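PDB 5G5Y: fructooligosaccharide ABC transporter substrate-binding protein FusA from Streptococcus pneumoniae, which binds short- and long-chain fructooligosaccharides such as kestose, nystose and inulin, preferring tetrasaccharides and larger, and serves the FusABC-MsmK import complex. Local coordinates for residues A[91-96]-A[325-330]; A[119-124]-A[382-387]; A[151-156]-A[283-288]. All coordinates share one frame; numbering follows the deposited sequence.

Contact 1 of 3, residues A[91-96]-A[325-330]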
loop_
_atom_site.group_PDB
_atom_site.type_symbol
_atom_site.label_atom_id
_atom_site.label_comp_id
_atom_site.label_asym_id
_atom_site.label_seq_id
_atom_site.Cartn_x
_atom_site.Cartn_y
_atom_site.Cartn_z
ATOM N N TYR A 91 24.437 -15.869 10.234
ATOM C CA TYR A 91 23.865 -17.022 9.502
ATOM C C TYR A 91 23.049 -16.709 8.259
ATOM O O TYR A 91 22.485 -17.643 7.647
ATOM C CB TYR A 91 22.982 -17.858 10.439
ATOM C CG TYR A 91 23.659 -18.322 11.720
ATOM C CD1 TYR A 91 24.861 -19.055 11.687
ATOM C CD2 TYR A 91 23.086 -18.067 12.956
ATOM C CE1 TYR A 91 25.478 -19.474 12.864
ATOM C CE2 TYR A 91 23.710 -18.467 14.136
ATOM C CZ TYR A 91 24.903 -19.164 14.070
ATOM O OH TYR A 91 25.475 -19.565 15.255
ATOM N N MET A 92 22.909 -15.425 7.907
ATOM C CA MET A 92 21.901 -15.078 6.899
ATOM C C MET A 92 22.473 -14.244 5.737
ATOM O O MET A 92 22.112 -13.074 5.574
ATOM C CB MET A 92 20.696 -14.447 7.557
ATOM C CG MET A 92 20.090 -15.269 8.690
ATOM S SD MET A 92 18.606 -14.470 9.361
ATOM C CE MET A 92 17.423 -14.814 8.033
ATOM N N PRO A 93 23.385 -14.859 4.923
ATOM C CA PRO A 93 24.000 -14.111 3.812
ATOM C C PRO A 93 23.018 -13.550 2.748
ATOM O O PRO A 93 23.306 -12.495 2.150
ATOM C CB PRO A 93 24.972 -15.128 3.173
ATOM C CG PRO A 93 24.392 -16.459 3.525
ATOM C CD PRO A 93 23.789 -16.283 4.898
ATOM N N ASN A 94 21.911 -14.244 2.458
ATOM C CA ASN A 94 20.941 -13.696 1.483
ATOM C C ASN A 94 20.338 -12.380 1.991
ATOM O O ASN A 94 20.286 -11.401 1.279
ATOM C CB ASN A 94 19.820 -14.701 1.092
ATOM C CG ASN A 94 20.349 -15.960 0.433
ATOM O OD1 ASN A 94 21.316 -15.904 -0.314
ATOM N ND2 ASN A 94 19.718 -17.088 0.688
ATOM N N LEU A 95 19.880 -12.370 3.229
ATOM C CA LEU A 95 19.318 -11.191 3.846
ATOM C C LEU A 95 20.406 -10.124 4.017
ATOM O O LEU A 95 20.175 -8.959 3.759
ATOM C CB LEU A 95 18.684 -11.541 5.187
ATOM C CG LEU A 95 18.047 -10.357 5.941
ATOM C CD1 LEU A 95 17.036 -9.589 5.120
ATOM C CD2 LEU A 95 17.372 -10.907 7.167
ATOM N N LYS A 96 21.619 -10.522 4.366
ATOM C CA LYS A 96 22.704 -9.516 4.451
ATOM C C LYS A 96 23.007 -8.825 3.107
ATOM O O LYS A 96 23.333 -7.622 3.074
ATOM C CB LYS A 96 23.984 -10.147 5.001
ATOM C CG LYS A 96 23.949 -10.341 6.483
ATOM C CD LYS A 96 25.028 -11.337 6.919
ATOM C CE LYS A 96 26.415 -10.737 6.944
ATOM N NZ LYS A 96 27.388 -11.861 7.164
ATOM N N TRP A 325 17.026 -21.526 7.707
ATOM C CA TRP A 325 15.768 -21.799 7.034
ATOM C C TRP A 325 15.149 -20.464 6.581
ATOM O O TRP A 325 14.729 -20.328 5.422
ATOM C CB TRP A 325 14.791 -22.549 7.963
ATOM C CG TRP A 325 13.587 -23.022 7.269
ATOM C CD1 TRP A 325 13.402 -24.245 6.727
ATOM C CD2 TRP A 325 12.380 -22.267 6.991
ATOM N NE1 TRP A 325 12.167 -24.323 6.134
ATOM C CE2 TRP A 325 11.527 -23.118 6.260
ATOM C CE3 TRP A 325 11.966 -20.955 7.249
ATOM C CZ2 TRP A 325 10.258 -22.714 5.816
ATOM C CZ3 TRP A 325 10.711 -20.542 6.792
ATOM C CH2 TRP A 325 9.861 -21.427 6.108
ATOM N N ILE A 326 15.135 -19.484 7.460
ATOM C CA ILE A 326 14.567 -18.152 7.094
ATOM C C ILE A 326 15.409 -17.543 5.965
ATOM O O ILE A 326 14.866 -17.001 4.960
ATOM C CB ILE A 326 14.481 -17.194 8.292
ATOM C CG1 ILE A 326 13.496 -17.730 9.320
ATOM C CG2 ILE A 326 14.002 -15.785 7.847
ATOM C CD1 ILE A 326 13.580 -17.096 10.689
ATOM N N ASP A 327 16.732 -17.644 6.069
ATOM C CA ASP A 327 17.561 -17.086 4.992
ATOM C C ASP A 327 17.330 -17.695 3.584
ATOM O O ASP A 327 17.413 -16.957 2.578
ATOM C CB ASP A 327 19.028 -17.061 5.351
ATOM C CG ASP A 327 19.782 -16.047 4.537
ATOM O OD1 ASP A 327 19.362 -14.853 4.534
ATOM O OD2 ASP A 327 20.743 -16.464 3.859
ATOM N N ALA A 328 16.946 -18.974 3.508
ATOM C CA ALA A 328 16.646 -19.613 2.237
ATOM C C ALA A 328 15.426 -18.907 1.584
ATOM O O ALA A 328 15.314 -18.878 0.360
ATOM C CB ALA A 328 16.404 -21.079 2.455
ATOM N N GLN A 329 14.552 -18.303 2.402
ATOM C CA GLN A 329 13.364 -17.612 1.881
ATOM C C GLN A 329 13.734 -16.299 1.173
ATOM O O GLN A 329 12.981 -15.854 0.304
ATOM C CB GLN A 329 12.325 -17.335 2.939
ATOM C CG GLN A 329 12.060 -18.483 3.904
ATOM C CD GLN A 329 11.861 -19.827 3.206
ATOM O OE1 GLN A 329 11.064 -19.943 2.282
ATOM N NE2 GLN A 329 12.620 -20.845 3.630
ATOM N N TYR A 330 14.878 -15.714 1.551
ATOM C CA TYR A 330 15.421 -14.490 0.974
ATOM C C TYR A 330 16.312 -14.686 -0.258
ATOM O O TYR A 330 16.739 -13.707 -0.857
ATOM C CB TYR A 330 16.182 -13.692 2.048
ATOM C CG TYR A 330 15.290 -13.017 3.035
ATOM C CD1 TYR A 330 14.504 -11.908 2.663
ATOM C CD2 TYR A 330 15.218 -13.451 4.347
ATOM C CE1 TYR A 330 13.666 -11.282 3.578
ATOM C CE2 TYR A 330 14.401 -12.808 5.289
ATOM C CZ TYR A 330 13.626 -11.719 4.891
ATOM O OH TYR A 330 12.804 -11.099 5.811
#
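Ile-326 meets the terminal methyl of Met-92, with Met-92 CE 3.6 Å from Ile-326 CG2. The Met-92 chain bends at its last torsion (chi3 74°), and this also brings CE close to the backbone N of Asp-327. Asp-327 carries the contact. With CG swung away from its own backbone N (chi1 -158°), its carboxylate reaches the start of helix 93-101. Asp-327 OD2 accepts a hydrogen bond from Asn-94 N at 2.9 Å. Asp-327 OD1 accepts a second from Leu-95 N, also at 2.9 Å. Both oxygens use their syn lone pairs, so one carboxylate holds two successive N-H groups in the first turn of the helix. The helix start probably favours the negative charge there. Met-92 CB and Pro-93 CD flank the carboxylate, and Pro-93 CD lies 3.2 Å from Asp-327 OD2. The Asn-94 amide then donates ND2 to Asp-327 O, 3.0 Å away and nearly straight at 175°. The acceptor lies in the amide plane, but ND2 sits above the carbonyl plane. Tyr-330 N reaches the same oxygen from the opposite face. Last comes Tyr-330, whose ring takes Leu-95 CD1 over the centre of one face, a CH-pi contact at 4.0 Å from CD1 to the ring centroid. Its OH turns to Pro-120 O. Around the contact, Phe-119 touches Met-92, Ile-326 and Tyr-330. Helix 319-329 is thus joined to helix 93-101 by Asp-327, while Trp-325 and Gln-329 pack on helix 23-32, and Ile-326 lies on strand 310-312.

Contact 2 of 3, residues A[119-124]-A[382-387]. With ZN (zinc ion), chain J.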
loop_
_atom_site.group_PDB
_atom_site.type_symbol
_atom_site.label_atom_id
_atom_site.label_comp_id
_atom_site.label_asym_id
_atom_site.label_seq_id
_atom_site.Cartn_x
_atom_site.Cartn_y
_atom_site.Cartn_z
ATOM N N PHE A 119 11.415 -10.423 10.864
ATOM C CA PHE A 119 11.920 -10.448 9.503
ATOM C C PHE A 119 10.845 -9.940 8.533
ATOM O O PHE A 119 9.703 -10.400 8.581
ATOM C CB PHE A 119 12.320 -11.865 9.126
ATOM C CG PHE A 119 13.407 -12.431 9.992
ATOM C CD1 PHE A 119 14.738 -12.201 9.684
ATOM C CD2 PHE A 119 13.119 -13.189 11.106
ATOM C CE1 PHE A 119 15.763 -12.714 10.474
ATOM C CE2 PHE A 119 14.151 -13.727 11.897
ATOM C CZ PHE A 119 15.462 -13.488 11.576
ATOM N N PRO A 120 11.222 -9.022 7.617
ATOM C CA PRO A 120 10.241 -8.307 6.859
ATOM C C PRO A 120 9.816 -8.999 5.567
ATOM O O PRO A 120 10.486 -9.935 5.053
ATOM C CB PRO A 120 10.956 -6.999 6.514
ATOM C CG PRO A 120 12.358 -7.422 6.365
ATOM C CD PRO A 120 12.559 -8.401 7.478
ATOM N N TRP A 121 8.667 -8.557 5.100
ATOM C CA TRP A 121 8.258 -8.692 3.687
ATOM C C TRP A 121 8.646 -7.401 2.968
ATOM O O TRP A 121 8.252 -6.306 3.394
ATOM C CB TRP A 121 6.750 -8.934 3.596
ATOM C CG TRP A 121 6.119 -8.826 2.232
ATOM C CD1 TRP A 121 6.048 -9.812 1.282
ATOM C CD2 TRP A 121 5.381 -7.704 1.708
ATOM N NE1 TRP A 121 5.322 -9.359 0.193
ATOM C CE2 TRP A 121 4.888 -8.082 0.441
ATOM C CE3 TRP A 121 5.053 -6.436 2.211
ATOM C CZ2 TRP A 121 4.129 -7.224 -0.344
ATOM C CZ3 TRP A 121 4.303 -5.580 1.427
ATOM C CH2 TRP A 121 3.873 -5.964 0.155
ATOM N N ILE A 122 9.384 -7.546 1.866
ATOM C CA ILE A 122 9.773 -6.451 1.003
ATOM C C ILE A 122 9.327 -6.791 -0.421
ATOM O O ILE A 122 9.721 -7.834 -0.975
ATOM C CB ILE A 122 11.304 -6.221 1.019
ATOM C CG1 ILE A 122 11.813 -5.813 2.426
ATOM C CG2 ILE A 122 11.674 -5.145 0.014
ATOM C CD1 ILE A 122 13.308 -6.019 2.647
ATOM N N GLU A 123 8.528 -5.910 -1.011
ATOM C CA GLU A 123 8.102 -6.046 -2.411
ATOM C C GLU A 123 8.244 -4.716 -3.113
ATOM O O GLU A 123 7.357 -3.835 -3.002
ATOM C CB GLU A 123 6.660 -6.538 -2.508
ATOM C CG GLU A 123 6.149 -6.856 -3.904
ATOM C CD GLU A 123 4.632 -7.073 -3.940
ATOM O OE1 GLU A 123 3.881 -6.065 -3.955
ATOM O OE2 GLU A 123 4.162 -8.238 -3.920
ATOM N N GLU A 124 9.329 -4.552 -3.865
ATOM C CA GLU A 124 9.520 -3.334 -4.658
ATOM C C GLU A 124 8.899 -3.522 -6.041
ATOM O O GLU A 124 9.220 -4.487 -6.742
ATOM C CB GLU A 124 11.002 -3.021 -4.783
ATOM C CG GLU A 124 11.634 -2.754 -3.420
ATOM C CD GLU A 124 13.069 -2.263 -3.556
ATOM O OE1 GLU A 124 13.619 -2.421 -4.673
ATOM O OE2 GLU A 124 13.622 -1.739 -2.555
ATOM N N GLY A 382 5.108 -15.144 4.245
ATOM C CA GLY A 382 6.245 -15.155 5.110
ATOM C C GLY A 382 7.294 -14.117 4.746
ATOM O O GLY A 382 7.056 -13.239 3.894
ATOM N N PRO A 383 8.483 -14.233 5.369
ATOM C CA PRO A 383 9.545 -13.247 5.154
ATOM C C PRO A 383 10.200 -13.455 3.785
ATOM O O PRO A 383 10.516 -14.601 3.391
ATOM C CB PRO A 383 10.508 -13.544 6.300
ATOM C CG PRO A 383 10.396 -15.024 6.478
ATOM C CD PRO A 383 8.946 -15.358 6.206
ATOM N N LEU A 384 10.416 -12.365 3.056
ATOM C CA LEU A 384 10.938 -12.424 1.712
ATOM C C LEU A 384 11.267 -11.030 1.205
ATOM O O LEU A 384 10.830 -9.992 1.786
ATOM C CB LEU A 384 9.912 -13.118 0.758
ATOM C CG LEU A 384 8.571 -12.399 0.491
ATOM C CD1 LEU A 384 8.678 -11.388 -0.635
ATOM C CD2 LEU A 384 7.440 -13.422 0.195
ATOM N N ALA A 385 12.029 -10.998 0.119
ATOM C CA ALA A 385 12.356 -9.752 -0.538
ATOM C C ALA A 385 12.430 -9.864 -2.036
ATOM O O ALA A 385 13.139 -10.722 -2.564
ATOM C CB ALA A 385 13.657 -9.179 -0.036
ATOM N N ILE A 386 11.698 -8.960 -2.687
ATOM C CA ILE A 386 11.764 -8.743 -4.139
ATOM C C ILE A 386 12.171 -7.293 -4.366
ATOM O O ILE A 386 11.438 -6.349 -4.003
ATOM C CB ILE A 386 10.439 -9.038 -4.830
ATOM C CG1 ILE A 386 9.978 -10.464 -4.478
ATOM C CG2 ILE A 386 10.562 -8.915 -6.346
ATOM C CD1 ILE A 386 8.554 -10.771 -4.884
ATOM N N LEU A 387 13.347 -7.132 -4.950
ATOM C CA LEU A 387 13.913 -5.814 -5.229
ATOM C C LEU A 387 13.619 -5.485 -6.680
ATOM O O LEU A 387 13.467 -6.382 -7.524
ATOM C CB LEU A 387 15.410 -5.778 -4.956
ATOM C CG LEU A 387 15.814 -6.164 -3.534
ATOM C CD1 LEU A 387 17.291 -5.957 -3.318
ATOM C CD2 LEU A 387 15.009 -5.401 -2.496
HETATM ZN ZN ZN J . 15.199 -1.112 -5.260
HETATM O O HOH W 1 16.589 -2.531 -6.467
#
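Ile-122 and Ala-385 form the apolar centre, with Ile-122 CB 3.9 Å from Ala-385 CB. They sit on one face of a pair of parallel beta strands, 121-123 and 384-386, whose directions differ by 12°. Strand 121-123 is the middle one of a small mixed sheet, with 305-306 on its other side. On the other face Trp-121 and Leu-384 lie side by side and point the same way. Leu-384 CG is wedged between its own N and carbonyl carbon (chi1 66°), and Leu-384 CD1 comes 3.6 Å from Trp-121 CD1. At one end Phe-119 CB packs on Pro-383 CB. Four backbone bonds join the strands. Leu-384 N donates to Pro-120 O at 3.1 Å, and Ile-386 N donates to Ile-122 O at 2.8 Å. In the reverse sense Ile-122 N binds Leu-384 O, and Glu-124 N binds Ile-386 O at 171°. The polar edge follows. Glu-123, a substrate-binding residue, projects from the Trp-121 face, and its CB lies over one face of the indole, toward its rim. Asn-339 ND2 donates to Glu-123 OE2 and its OD1 accepts from Trp-121 NE1, tying the two side chains. Glu-124 binds a zinc ion with Lys-102, Asp-127 and a water. Its OE2 is held by Tyr-105, and Leu-387 CD2 is 3.8 Å from Glu-124 CD. Glu-124 OE1 coordinates the zinc at 2.1 Å.

Contact 3 of 3, residues A[151-156]-A[283-288]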
loop_
_atom_site.group_PDB
_atom_site.type_symbol
_atom_site.label_atom_id
_atom_site.label_comp_id
_atom_site.label_asym_id
_atom_site.label_seq_id
_atom_site.Cartn_x
_atom_site.Cartn_y
_atom_site.Cartn_z
ATOM N N LEU A 151 -14.511 17.725 -27.081
ATOM C CA LEU A 151 -13.736 18.466 -26.079
ATOM C C LEU A 151 -12.300 17.950 -26.005
ATOM O O LEU A 151 -12.061 16.766 -26.151
ATOM C CB LEU A 151 -14.398 18.301 -24.710
ATOM C CG LEU A 151 -15.875 18.734 -24.639
ATOM C CD1 LEU A 151 -16.469 18.353 -23.305
ATOM C CD2 LEU A 151 -16.047 20.224 -24.880
ATOM N N GLU A 152 -11.365 18.852 -25.747
ATOM C CA GLU A 152 -9.972 18.500 -25.503
ATOM C C GLU A 152 -9.857 17.972 -24.064
ATOM O O GLU A 152 -10.619 18.370 -23.187
ATOM C CB GLU A 152 -9.075 19.739 -25.615
ATOM C CG GLU A 152 -9.236 20.597 -26.874
ATOM C CD GLU A 152 -9.046 19.816 -28.163
ATOM O OE1 GLU A 152 -8.113 18.981 -28.227
ATOM O OE2 GLU A 152 -9.835 20.034 -29.117
ATOM N N MET A 153 -8.880 17.107 -23.814
ATOM C CA MET A 153 -8.557 16.707 -22.440
ATOM C C MET A 153 -8.219 17.966 -21.616
ATOM O O MET A 153 -7.413 18.778 -22.057
ATOM C CB MET A 153 -7.343 15.735 -22.445
ATOM C CG MET A 153 -6.943 15.251 -21.066
ATOM S SD MET A 153 -8.163 14.096 -20.476
ATOM C CE MET A 153 -7.691 12.597 -21.355
ATOM N N PRO A 154 -8.818 18.139 -20.428
ATOM C CA PRO A 154 -8.483 19.338 -19.637
ATOM C C PRO A 154 -7.024 19.400 -19.248
ATOM O O PRO A 154 -6.433 18.366 -18.972
ATOM C CB PRO A 154 -9.319 19.206 -18.381
ATOM C CG PRO A 154 -10.058 17.937 -18.480
ATOM C CD PRO A 154 -9.875 17.329 -19.811
ATOM N N LYS A 155 -6.474 20.608 -19.253
ATOM C CA LYS A 155 -5.126 20.869 -18.825
ATOM C C LYS A 155 -5.041 21.575 -17.468
ATOM O O LYS A 155 -3.998 21.561 -16.849
ATOM C CB LYS A 155 -4.421 21.760 -19.852
ATOM C CG LYS A 155 -4.245 21.160 -21.239
ATOM C CD LYS A 155 -3.386 22.095 -22.086
ATOM C CE LYS A 155 -3.437 21.751 -23.561
ATOM N NZ LYS A 155 -4.563 22.458 -24.234
ATOM N N THR A 156 -6.107 22.270 -17.071
ATOM C CA THR A 156 -6.159 23.070 -15.863
ATOM C C THR A 156 -7.395 22.686 -15.056
ATOM O O THR A 156 -8.351 22.090 -15.581
ATOM C CB THR A 156 -6.259 24.580 -16.172
ATOM O OG1 THR A 156 -7.587 24.903 -16.645
ATOM C CG2 THR A 156 -5.203 25.009 -17.206
ATOM N N ASP A 283 -9.560 6.649 -19.448
ATOM C CA ASP A 283 -8.110 6.743 -19.417
ATOM C C ASP A 283 -7.700 7.676 -18.272
ATOM O O ASP A 283 -8.555 8.274 -17.628
ATOM C CB ASP A 283 -7.596 7.301 -20.744
ATOM C CG ASP A 283 -6.216 6.771 -21.117
ATOM O OD1 ASP A 283 -5.489 6.227 -20.257
ATOM O OD2 ASP A 283 -5.852 6.915 -22.290
ATOM N N VAL A 284 -6.394 7.784 -18.054
ATOM C CA VAL A 284 -5.812 8.614 -17.002
ATOM C C VAL A 284 -6.088 10.096 -17.268
ATOM O O VAL A 284 -5.886 10.598 -18.381
ATOM C CB VAL A 284 -4.289 8.424 -16.876
ATOM C CG1 VAL A 284 -3.768 9.216 -15.687
ATOM C CG2 VAL A 284 -3.899 6.950 -16.742
ATOM N N LEU A 285 -6.601 10.776 -16.252
ATOM C CA LEU A 285 -6.743 12.217 -16.300
ATOM C C LEU A 285 -5.334 12.762 -16.053
ATOM O O LEU A 285 -4.789 12.536 -14.958
ATOM C CB LEU A 285 -7.695 12.701 -15.197
ATOM C CG LEU A 285 -7.935 14.214 -15.131
ATOM C CD1 LEU A 285 -8.685 14.681 -16.360
ATOM C CD2 LEU A 285 -8.693 14.617 -13.896
ATOM N N PRO A 286 -4.746 13.457 -17.027
ATOM C CA PRO A 286 -3.412 13.996 -16.740
ATOM C C PRO A 286 -3.380 14.994 -15.584
ATOM O O PRO A 286 -4.408 15.587 -15.230
ATOM C CB PRO A 286 -3.017 14.712 -18.038
ATOM C CG PRO A 286 -4.019 14.264 -19.065
ATOM C CD PRO A 286 -5.252 13.899 -18.341
ATOM N N VAL A 287 -2.197 15.204 -15.053
ATOM C CA VAL A 287 -1.996 16.139 -13.951
ATOM C C VAL A 287 -2.435 17.542 -14.420
ATOM O O VAL A 287 -2.027 18.010 -15.505
ATOM C CB VAL A 287 -0.539 16.126 -13.484
ATOM C CG1 VAL A 287 -0.254 17.263 -12.493
ATOM C CG2 VAL A 287 -0.251 14.766 -12.884
ATOM N N LEU A 288 -3.284 18.180 -13.629
ATOM C CA LEU A 288 -3.855 19.499 -13.977
ATOM C C LEU A 288 -3.095 20.638 -13.320
ATOM O O LEU A 288 -2.702 20.553 -12.159
ATOM C CB LEU A 288 -5.287 19.557 -13.504
ATOM C CG LEU A 288 -6.169 18.435 -14.036
ATOM C CD1 LEU A 288 -7.578 18.551 -13.472
ATOM C CD2 LEU A 288 -6.253 18.472 -15.549
HETATM O O HOH W 2 -2.623 19.276 -17.988
#
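A water between Lys-155 and Val-287 donates to both of their carbonyl oxygens. It lies 2.9 Å from Lys-155 O and 2.9 Å from Val-287 O. The water links the two backbones, and just past the segment Lys-155 is also backbone-bonded to Ala-289. Lys-155 O also receives a weaker CA-H...O contact from Leu-288, with Leu-288 CA 3.5 Å from Lys-155 O. Next to it, Leu-288 CD2 approaches Pro-154 O at 3.4 Å, so the leucine packs against the backbone of the loop. Segment 151-156 is the loop that leads into helix 157-169. Thr-156 is the N-cap residue of that helix, and its OG1 accepts from Asp-159 N, while the Asp-159 carboxylate takes Lys-155 N. Segment 283-288 holds the end of strand 282-284 and the chain that follows it. That strand is an outermost one of a mixed four-stranded sheet, next to 138-142. Further along, Met-153 reaches across to the Pro-286 ring. Its CG stands anti to the backbone N (chi1 -179°), which places it against that ring, and Met-153 CG is only 3.5 Å from Pro-286 CD. That spacing is tight for two carbons. The chain then bends twice, and the sulfur stays nearest the same ring, with Met-153 SD 3.6 Å from Pro-286 CD and Leu-285 CD1 farther off. Leu-285 CD1 also meets the Pro-154 ring, where the two side chains cross at about a right angle and Pro-154 CG lies 4.1 Å from Leu-285 CD1. Ile-141 of strand 138-142 touches both Met-153 and Leu-285.

Contacts 1 and 2 are neighbours, with centres 11 Å apart, and they touch. The Tyr-330 ring of contact 1 packs on Leu-384 of contact 2, Gln-329 CB packs on Pro-383 O, and helix 93-101 also packs on both segments of contact 2. Contact 3 lies across the chain's centre, about 47 Å from contact 1 and 37 Å from contact 2, centre to centre, in a different sheet. Along the chain the segments of contacts 1 and 2 alternate, and contact 3 is nested inside both loops. The chain thus leaves one region, builds the other and returns. Contacts 1 and 2 probably belong to one lobe and contact 3 to the other, consistent with a solute-binding fold whose sugar site lies between two lobes.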